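Long-range contacts in putative glycosyl hydrolase (Parabacteroides distasonis, PDB 4QHZ), which is probably a hydrolase of the 3-keto-disaccharide hydrolase family, has a concanavalin-like fold and binds a magnesium ion: residues 121-126 and 168-173; 127-132 and 146-151. All blocks are in the same frame, centred on the assembly; numbering follows the deposited sequence.

Of the strands involved here, the chain reaches 119-123 first, turns at its end and comes back as strand 127-131, its antiparallel neighbour in the five-stranded sheet. After the second strand it leaves the sheet, and residues 146-151 fold back onto it: interaction 2 closes this short loop beside the magnesium site. The chain then enters the other sheet as strand 165-177, and interaction 1 closes the wider loop by packing 168-173 against 121-126. Interaction 2 is thus nested inside interaction 1, one extending the edge of a sheet, the other filling the core between two sheets. They meet directly where Tyr168 OH hydrogen-bonds to Gln130 O.

Interaction 1. Residues 121-126 and 168-173; sequences IFLQGM and YDIIYT. With EDO (1,2-ethanediol), chain H.
Leu123 and Tyr172 make the broadest part of this contact, the branched leucine lying over one face of the flat ring. Leu123 CB stands 4.2 Å from the centroid of the Tyr172 ring, a CH-pi contact, offset toward the rim, and the CD1 methyl reaches down to Tyr172 CD1 at 3.6 Å. The two side chains slide past each other in opposite directions, and the tyrosine can lie beneath the leucine because its CG is anti to the backbone N (chi1 178°). The other methyl, Leu123 CD2, rests loosely beside Ile170, 4.3 Å from Ile170 CG2. Ile121 is a slimmer bump: its CD1 meets the Tyr168 ring in the ring plane, 3.5 Å from Tyr168 CD2. Beta-branched isoleucines and a leucine suit this buried, apolar and uneven surface.

At the far end Gln124, within a type II beta turn, crosses Tyr172 at about a right angle. Tyr172 OH donates to Gln124 OE1 over 2.6 Å, from 28° out of the carbonyl plane, so a buried hydroxyl is paired, while Gln124 NE2 hydrogen-bonds to Phe94 O. A long amide suits this place, since it bridges from the turn to the phenol and the backbone beyond.

The strands run nearly parallel, 24° apart, with axes 10.4 Å from each other, the spacing of facing sheets in a concanavalin-like sandwich. Strand 97-104 closes the core through Met99 and Ile101 against Ile121 and Phe97 against Leu123, strand 185-193 adds Val189, and strand 127-131 flanks strand 119-123.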
ATOM      1  N   ILE C 121      24.140   6.562  -0.745  1.00 24.09           N
ATOM      2  CA  ILE C 121      23.649   6.433   0.615  1.00 23.91           C
ATOM      3  C   ILE C 121      22.968   5.075   0.733  1.00 22.10           C
ATOM      4  O   ILE C 121      21.895   4.868   0.161  1.00 21.65           O
ATOM      5  CB  ILE C 121      22.675   7.575   0.972  1.00 22.92           C
ATOM      6  CG1 ILE C 121      23.355   8.937   0.809  1.00 26.55           C
ATOM      7  CG2 ILE C 121      22.157   7.436   2.394  1.00 23.99           C
ATOM      8  CD1 ILE C 121      22.787   9.773  -0.314  1.00 28.57           C
ATOM      9  N   PHE C 122      23.595   4.153   1.457  1.00 21.90           N
ATOM     10  CA  PHE C 122      23.019   2.828   1.681  1.00 23.08           C
ATOM     11  C   PHE C 122      22.129   2.848   2.911  1.00 23.67           C
ATOM     12  O   PHE C 122      22.616   2.921   4.044  1.00 22.59           O
ATOM     13  CB  PHE C 122      24.106   1.768   1.842  1.00 24.21           C
ATOM     14  CG  PHE C 122      24.732   1.337   0.544  1.00 23.46           C
ATOM     15  CD1 PHE C 122      25.659   2.148  -0.099  1.00 23.63           C
ATOM     16  CD2 PHE C 122      24.405   0.116  -0.024  1.00 23.87           C
ATOM     17  CE1 PHE C 122      26.248   1.751  -1.289  1.00 23.99           C
ATOM     18  CE2 PHE C 122      24.985  -0.284  -1.211  1.00 24.98           C
ATOM     19  CZ  PHE C 122      25.909   0.534  -1.845  1.00 25.20           C
ATOM     20  N   LEU C 123      20.824   2.769   2.671  1.00 23.48           N
ATOM     21  CA  LEU C 123      19.816   2.829   3.726  1.00 22.83           C
ATOM     22  C   LEU C 123      19.806   1.514   4.493  1.00 22.45           C
ATOM     23  O   LEU C 123      19.669   0.449   3.892  1.00 22.76           O
ATOM     24  CB  LEU C 123      18.441   3.118   3.128  1.00 23.76           C
ATOM     25  CG  LEU C 123      18.389   4.348   2.207  1.00 25.91           C
ATOM     26  CD1 LEU C 123      17.040   4.447   1.515  1.00 26.20           C
ATOM     27  CD2 LEU C 123      18.691   5.629   2.971  1.00 26.17           C
ATOM     28  N   GLN C 124      19.984   1.602   5.813  1.00 20.99           N
ATOM     29  CA  GLN C 124      20.235   0.441   6.683  1.00 21.45           C
ATOM     30  C   GLN C 124      21.397  -0.430   6.186  1.00 21.24           C
ATOM     31  O   GLN C 124      21.472  -1.606   6.509  1.00 21.81           O
ATOM     32  CB  GLN C 124      18.971  -0.407   6.843  1.00 21.87           C
ATOM     33  CG  GLN C 124      17.800   0.348   7.438  1.00 22.65           C
ATOM     34  CD  GLN C 124      16.641  -0.568   7.776  1.00 23.11           C
ATOM     35  OE1 GLN C 124      15.964  -1.083   6.889  1.00 21.29           O
ATOM     36  NE2 GLN C 124      16.420  -0.791   9.068  1.00 24.70           N
ATOM     37  N   GLY C 125      22.305   0.162   5.416  1.00 21.33           N
ATOM     38  CA  GLY C 125      23.454  -0.553   4.867  1.00 24.01           C
ATOM     39  C   GLY C 125      23.141  -1.491   3.716  1.00 26.06           C
ATOM     40  O   GLY C 125      24.032  -2.188   3.253  1.00 27.95           O
HETATM   41  N   MSE C 126      21.893  -1.509   3.236  1.00 26.70           N
HETATM   42  CA  MSE C 126      21.468  -2.501   2.229  1.00 25.05           C
HETATM   43  C   MSE C 126      20.995  -1.914   0.917  1.00 24.29           C
HETATM   44  O   MSE C 126      21.121  -2.560  -0.118  1.00 22.43           O
HETATM   45  CB  MSE C 126      20.290  -3.326   2.743  1.00 27.09           C
HETATM   46  CG  MSE C 126      20.489  -3.955   4.117  1.00 29.64           C
HETATM   47 SE   MSE C 126      21.978  -5.224   4.087  0.75 36.44          SE
HETATM   48  CE  MSE C 126      20.964  -6.851   3.609  1.00 36.14           C
ATOM     49  N   TYR C 168      19.551  16.395  -0.636  1.00 21.15           N
ATOM     50  CA  TYR C 168      18.668  15.241  -0.512  1.00 21.58           C
ATOM     51  C   TYR C 168      17.852  15.332   0.771  1.00 22.60           C
ATOM     52  O   TYR C 168      18.397  15.603   1.848  1.00 23.98           O
ATOM     53  CB  TYR C 168      19.447  13.922  -0.485  1.00 21.72           C
ATOM     54  CG  TYR C 168      19.855  13.297  -1.814  1.00 21.11           C
ATOM     55  CD1 TYR C 168      19.476  13.827  -3.044  1.00 23.11           C
ATOM     56  CD2 TYR C 168      20.600  12.120  -1.818  1.00 20.94           C
ATOM     57  CE1 TYR C 168      19.854  13.213  -4.237  1.00 22.24           C
ATOM     58  CE2 TYR C 168      20.975  11.501  -2.992  1.00 21.11           C
ATOM     59  CZ  TYR C 168      20.594  12.043  -4.201  1.00 21.34           C
ATOM     60  OH  TYR C 168      20.991  11.409  -5.363  1.00 19.36           O
ATOM     61  N   ASP C 169      16.548  15.106   0.642  1.00 22.94           N
ATOM     62  CA  ASP C 169      15.684  14.804   1.781  1.00 22.95           C
ATOM     63  C   ASP C 169      15.077  13.435   1.523  1.00 23.84           C
ATOM     64  O   ASP C 169      14.530  13.185   0.449  1.00 23.83           O
ATOM     65  CB  ASP C 169      14.620  15.881   1.965  1.00 23.21           C
ATOM     66  CG  ASP C 169      15.188  17.148   2.575  1.00 24.22           C
ATOM     67  OD1 ASP C 169      15.618  17.091   3.746  1.00 26.51           O
ATOM     68  OD2 ASP C 169      15.244  18.192   1.885  1.00 25.21           O
ATOM     69  N   ILE C 170      15.206  12.547   2.505  1.00 21.96           N
ATOM     70  CA  ILE C 170      14.890  11.133   2.339  1.00 21.13           C
ATOM     71  C   ILE C 170      13.977  10.675   3.473  1.00 21.54           C
ATOM     72  O   ILE C 170      14.267  10.934   4.638  1.00 21.32           O
ATOM     73  CB  ILE C 170      16.170  10.284   2.337  1.00 19.98           C
ATOM     74  CG1 ILE C 170      17.013  10.610   1.099  1.00 20.12           C
ATOM     75  CG2 ILE C 170      15.835   8.800   2.392  1.00 20.83           C
ATOM     76  CD1 ILE C 170      18.424  10.045   1.127  1.00 20.91           C
ATOM     77  N   ILE C 171      12.870  10.029   3.120  1.00 20.56           N
ATOM     78  CA  ILE C 171      11.954   9.464   4.098  1.00 20.99           C
ATOM     79  C   ILE C 171      11.903   7.968   3.848  1.00 20.94           C
ATOM     80  O   ILE C 171      11.580   7.543   2.740  1.00 26.17           O
ATOM     81  CB  ILE C 171      10.542  10.066   3.991  1.00 21.86           C
ATOM     82  CG1 ILE C 171      10.607  11.598   4.039  1.00 22.02           C
ATOM     83  CG2 ILE C 171       9.650   9.523   5.107  1.00 19.45           C
ATOM     84  CD1 ILE C 171       9.282  12.284   3.758  1.00 22.16           C
ATOM     85  N   TYR C 172      12.218   7.186   4.879  1.00 19.17           N
ATOM     86  CA  TYR C 172      12.425   5.753   4.743  1.00 19.71           C
ATOM     87  C   TYR C 172      11.614   4.958   5.759  1.00 20.65           C
ATOM     88  O   TYR C 172      11.610   5.271   6.954  1.00 19.67           O
ATOM     89  CB  TYR C 172      13.907   5.432   4.921  1.00 20.09           C
ATOM     90  CG  TYR C 172      14.244   3.962   4.842  1.00 19.39           C
ATOM     91  CD1 TYR C 172      14.351   3.317   3.614  1.00 19.10           C
ATOM     92  CD2 TYR C 172      14.467   3.219   5.997  1.00 19.29           C
ATOM     93  CE1 TYR C 172      14.678   1.973   3.540  1.00 19.60           C
ATOM     94  CE2 TYR C 172      14.783   1.876   5.939  1.00 18.72           C
ATOM     95  CZ  TYR C 172      14.892   1.257   4.711  1.00 19.13           C
ATOM     96  OH  TYR C 172      15.209  -0.075   4.648  1.00 19.49           O
ATOM     97  N   THR C 173      10.940   3.928   5.261  1.00 21.01           N
ATOM     98  CA  THR C 173      10.236   2.964   6.076  1.00 21.90           C
ATOM     99  C   THR C 173      10.945   1.626   5.919  1.00 22.01           C
ATOM    100  O   THR C 173      11.102   1.127   4.806  1.00 22.49           O
ATOM    101  CB  THR C 173       8.767   2.847   5.640  1.00 24.35           C
ATOM    102  OG1 THR C 173       8.159   4.148   5.662  1.00 26.96           O
ATOM    103  CG2 THR C 173       7.997   1.918   6.557  1.00 26.14           C
TER
HETATM  104  C1  EDO H 301      12.237  19.628   0.728  1.00 45.96           C
HETATM  105  O1  EDO H 301      13.385  18.938   0.223  1.00 50.85           O
HETATM  106  C2  EDO H 301      12.271  19.582   2.247  1.00 45.25           C
HETATM  107  O2  EDO H 301      11.015  20.034   2.767  1.00 50.35           O

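Interaction 2. Residues 127-132 and 146-151; sequences YEVQVL and GSIYKQ. With MG (magnesium ion), chain I.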
ATOM      1  N   TYR C 127      20.442  -0.704   0.938  1.00 22.69           N
ATOM      2  CA  TYR C 127      19.709  -0.180  -0.213  1.00 22.29           C
ATOM      3  C   TYR C 127      20.264   1.171  -0.668  1.00 21.40           C
ATOM      4  O   TYR C 127      20.025   2.195  -0.022  1.00 22.63           O
ATOM      5  CB  TYR C 127      18.214  -0.067   0.129  1.00 20.49           C
ATOM      6  CG  TYR C 127      17.654  -1.274   0.857  1.00 20.71           C
ATOM      7  CD1 TYR C 127      17.613  -2.524   0.244  1.00 20.84           C
ATOM      8  CD2 TYR C 127      17.166  -1.170   2.157  1.00 19.54           C
ATOM      9  CE1 TYR C 127      17.109  -3.630   0.901  1.00 19.92           C
ATOM     10  CE2 TYR C 127      16.656  -2.279   2.819  1.00 20.57           C
ATOM     11  CZ  TYR C 127      16.633  -3.506   2.187  1.00 19.18           C
ATOM     12  OH  TYR C 127      16.134  -4.606   2.841  1.00 17.21           O
ATOM     13  N   GLU C 128      20.984   1.185  -1.788  1.00 20.46           N
ATOM     14  CA  GLU C 128      21.677   2.401  -2.229  1.00 21.90           C
ATOM     15  C   GLU C 128      20.757   3.410  -2.914  1.00 20.67           C
ATOM     16  O   GLU C 128      20.105   3.094  -3.907  1.00 20.51           O
ATOM     17  CB  GLU C 128      22.836   2.096  -3.194  1.00 22.81           C
ATOM     18  CG  GLU C 128      23.652   3.347  -3.536  1.00 23.49           C
ATOM     19  CD  GLU C 128      24.780   3.120  -4.528  1.00 25.33           C
ATOM     20  OE1 GLU C 128      24.825   2.047  -5.166  1.00 23.89           O
ATOM     21  OE2 GLU C 128      25.630   4.037  -4.672  1.00 23.42           O
ATOM     22  N   VAL C 129      20.736   4.625  -2.375  1.00 19.41           N
ATOM     23  CA  VAL C 129      20.266   5.789  -3.101  1.00 19.63           C
ATOM     24  C   VAL C 129      21.487   6.362  -3.803  1.00 19.79           C
ATOM     25  O   VAL C 129      22.416   6.841  -3.152  1.00 19.96           O
ATOM     26  CB  VAL C 129      19.639   6.853  -2.181  1.00 20.17           C
ATOM     27  CG1 VAL C 129      19.119   8.029  -3.004  1.00 20.31           C
ATOM     28  CG2 VAL C 129      18.519   6.247  -1.346  1.00 21.44           C
ATOM     29  N   GLN C 130      21.491   6.298  -5.131  1.00 20.70           N
ATOM     30  CA  GLN C 130      22.666   6.653  -5.918  1.00 21.48           C
ATOM     31  C   GLN C 130      23.014   8.134  -5.799  1.00 20.79           C
ATOM     32  O   GLN C 130      22.136   8.996  -5.802  1.00 21.25           O
ATOM     33  CB  GLN C 130      22.455   6.285  -7.391  1.00 21.36           C
ATOM     34  CG  GLN C 130      23.580   6.681  -8.344  1.00 22.92           C
ATOM     35  CD  GLN C 130      24.854   5.859  -8.161  1.00 25.38           C
ATOM     36  OE1 GLN C 130      25.426   5.806  -7.069  1.00 23.63           O
ATOM     37  NE2 GLN C 130      25.305   5.212  -9.238  1.00 24.09           N
ATOM     38  N   VAL C 131      24.310   8.396  -5.668  1.00 20.65           N
ATOM     39  CA  VAL C 131      24.867   9.726  -5.793  1.00 21.89           C
ATOM     40  C   VAL C 131      25.838   9.710  -6.972  1.00 22.64           C
ATOM     41  O   VAL C 131      26.683   8.821  -7.080  1.00 23.00           O
ATOM     42  CB  VAL C 131      25.581  10.156  -4.500  1.00 22.11           C
ATOM     43  CG1 VAL C 131      26.439  11.399  -4.730  1.00 21.92           C
ATOM     44  CG2 VAL C 131      24.554  10.395  -3.405  1.00 21.94           C
ATOM     45  N   LEU C 132      25.690  10.681  -7.870  1.00 24.38           N
ATOM     46  CA  LEU C 132      26.466  10.723  -9.107  1.00 24.57           C
ATOM     47  C   LEU C 132      26.349  12.100  -9.737  1.00 25.90           C
ATOM     48  O   LEU C 132      25.319  12.768  -9.590  1.00 26.24           O
ATOM     49  CB  LEU C 132      25.959   9.663 -10.082  1.00 23.21           C
ATOM     50  CG  LEU C 132      26.781   9.351 -11.329  1.00 23.79           C
ATOM     51  CD1 LEU C 132      28.144   8.771 -10.970  1.00 24.39           C
ATOM     52  CD2 LEU C 132      26.013   8.383 -12.214  1.00 23.42           C
ATOM     53  N   GLY C 146      19.915   9.613  -7.749  1.00 20.38           N
ATOM     54  CA  GLY C 146      18.615   9.495  -7.090  1.00 19.28           C
ATOM     55  C   GLY C 146      17.850   8.220  -7.395  1.00 18.13           C
ATOM     56  O   GLY C 146      16.750   8.024  -6.892  1.00 18.16           O
ATOM     57  N   SER C 147      18.437   7.341  -8.200  1.00 18.35           N
ATOM     58  CA  SER C 147      17.869   6.025  -8.412  1.00 19.03           C
ATOM     59  C   SER C 147      17.981   5.234  -7.125  1.00 19.26           C
ATOM     60  O   SER C 147      18.860   5.507  -6.300  1.00 19.08           O
ATOM     61  CB  SER C 147      18.589   5.282  -9.551  1.00 18.65           C
ATOM     62  OG  SER C 147      19.951   5.017  -9.243  1.00 17.34           O
ATOM     63  N   ILE C 148      17.062   4.294  -6.929  1.00 19.00           N
ATOM     64  CA  ILE C 148      17.315   3.174  -6.036  1.00 20.24           C
ATOM     65  C   ILE C 148      18.091   2.219  -6.933  1.00 20.82           C
ATOM     66  O   ILE C 148      17.534   1.638  -7.866  1.00 18.28           O
ATOM     67  CB  ILE C 148      16.035   2.537  -5.465  1.00 20.10           C
ATOM     68  CG1 ILE C 148      15.138   3.589  -4.804  1.00 20.63           C
ATOM     69  CG2 ILE C 148      16.386   1.451  -4.454  1.00 22.02           C
ATOM     70  CD1 ILE C 148      15.864   4.550  -3.878  1.00 22.52           C
ATOM     71  N   TYR C 149      19.389   2.103  -6.664  1.00 21.52           N
ATOM     72  CA  TYR C 149      20.361   1.668  -7.668  1.00 21.55           C
ATOM     73  C   TYR C 149      19.947   0.385  -8.402  1.00 23.13           C
ATOM     74  O   TYR C 149      19.812  -0.684  -7.798  1.00 21.87           O
ATOM     75  CB  TYR C 149      21.742   1.503  -7.031  1.00 20.89           C
ATOM     76  CG  TYR C 149      22.817   1.135  -8.016  1.00 21.80           C
ATOM     77  CD1 TYR C 149      23.271   2.053  -8.955  1.00 22.27           C
ATOM     78  CD2 TYR C 149      23.373  -0.137  -8.016  1.00 22.46           C
ATOM     79  CE1 TYR C 149      24.258   1.719  -9.866  1.00 22.45           C
ATOM     80  CE2 TYR C 149      24.355  -0.479  -8.920  1.00 23.51           C
ATOM     81  CZ  TYR C 149      24.793   0.451  -9.841  1.00 21.80           C
ATOM     82  OH  TYR C 149      25.766   0.103 -10.740  1.00 22.28           O
ATOM     83  N   LYS C 150      19.739   0.541  -9.713  1.00 22.69           N
ATOM     84  CA  LYS C 150      19.379  -0.543 -10.653  1.00 22.22           C
ATOM     85  C   LYS C 150      18.014  -1.196 -10.399  1.00 22.74           C
ATOM     86  O   LYS C 150      17.747  -2.297 -10.877  1.00 27.15           O
ATOM     87  CB  LYS C 150      20.490  -1.612 -10.708  1.00 20.65           C
ATOM     88  CG  LYS C 150      21.698  -1.176 -11.519  1.00 22.53           C
ATOM     89  CD  LYS C 150      22.607  -2.345 -11.858  1.00 22.54           C
ATOM     90  CE  LYS C 150      23.683  -1.940 -12.850  1.00 21.68           C
ATOM     91  NZ  LYS C 150      24.395  -3.133 -13.406  1.00 21.87           N
ATOM     92  N   GLN C 151      17.149  -0.511  -9.655  1.00 20.64           N
ATOM     93  CA  GLN C 151      15.794  -0.996  -9.412  1.00 22.74           C
ATOM     94  C   GLN C 151      14.758  -0.009  -9.913  1.00 23.25           C
ATOM     95  O   GLN C 151      13.859  -0.387 -10.653  1.00 23.15           O
ATOM     96  CB  GLN C 151      15.561  -1.240  -7.926  1.00 22.16           C
ATOM     97  CG  GLN C 151      16.330  -2.415  -7.359  1.00 21.59           C
ATOM     98  CD  GLN C 151      16.080  -2.608  -5.876  1.00 21.33           C
ATOM     99  OE1 GLN C 151      15.037  -2.207  -5.352  1.00 24.04           O
ATOM    100  NE2 GLN C 151      17.022  -3.245  -5.195  1.00 21.48           N
TER
HETATM  101 MG    MG I 302      27.106   4.859  -6.130  1.00 15.65          MG
HETATM  102  O   HOH W   1      26.798   3.180  -7.092  1.00 21.33           O
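The magnesium site lies on strand 127-131, an outermost strand of its sheet in this chain, and the loop 146-151 pairs with it by a single beta bridge, Val129 with Ile148. Tyr149 N donates to Glu128 O and Gln130 N to Ser147 O, both nearly straight. Gly146 N reaches Gln130 O at 3.0 Å from above the carbonyl plane; glycine adopts its positive phi of 80° easily. Beside the bridge Val129 CG2 meets Ile148 CD1, both apolar, as suits a buried place.

Glu128 OE2 binds magnesium at 2.2 Å and Gln130 OE1 at 2.1 Å, hard oxygen donors that suit this ion; a water, Asn118, Ser119 and Gln227 complete the six ligands. Glu128 stretches there with CG anti to the backbone N (chi1 -174°). Tyr149 lies alongside both, its CG 3.6 Å from Glu128 OE1 and CE1 3.7 Å from Gln130 NE2, though Gln130's main polar partner is Gly143 and the tyrosine hydroxyl hydrogen-bonds to Tyr140. Were Tyr149 an alanine, a gap would probably open beside Glu128 and Gln130 and Tyr140 would lose this partner.

The single carboxylate probably offsets part of the ion's charge, and magnesium lets the acceptors Glu128 OE2 and Gln130 OE1 sit 3.0 Å apart.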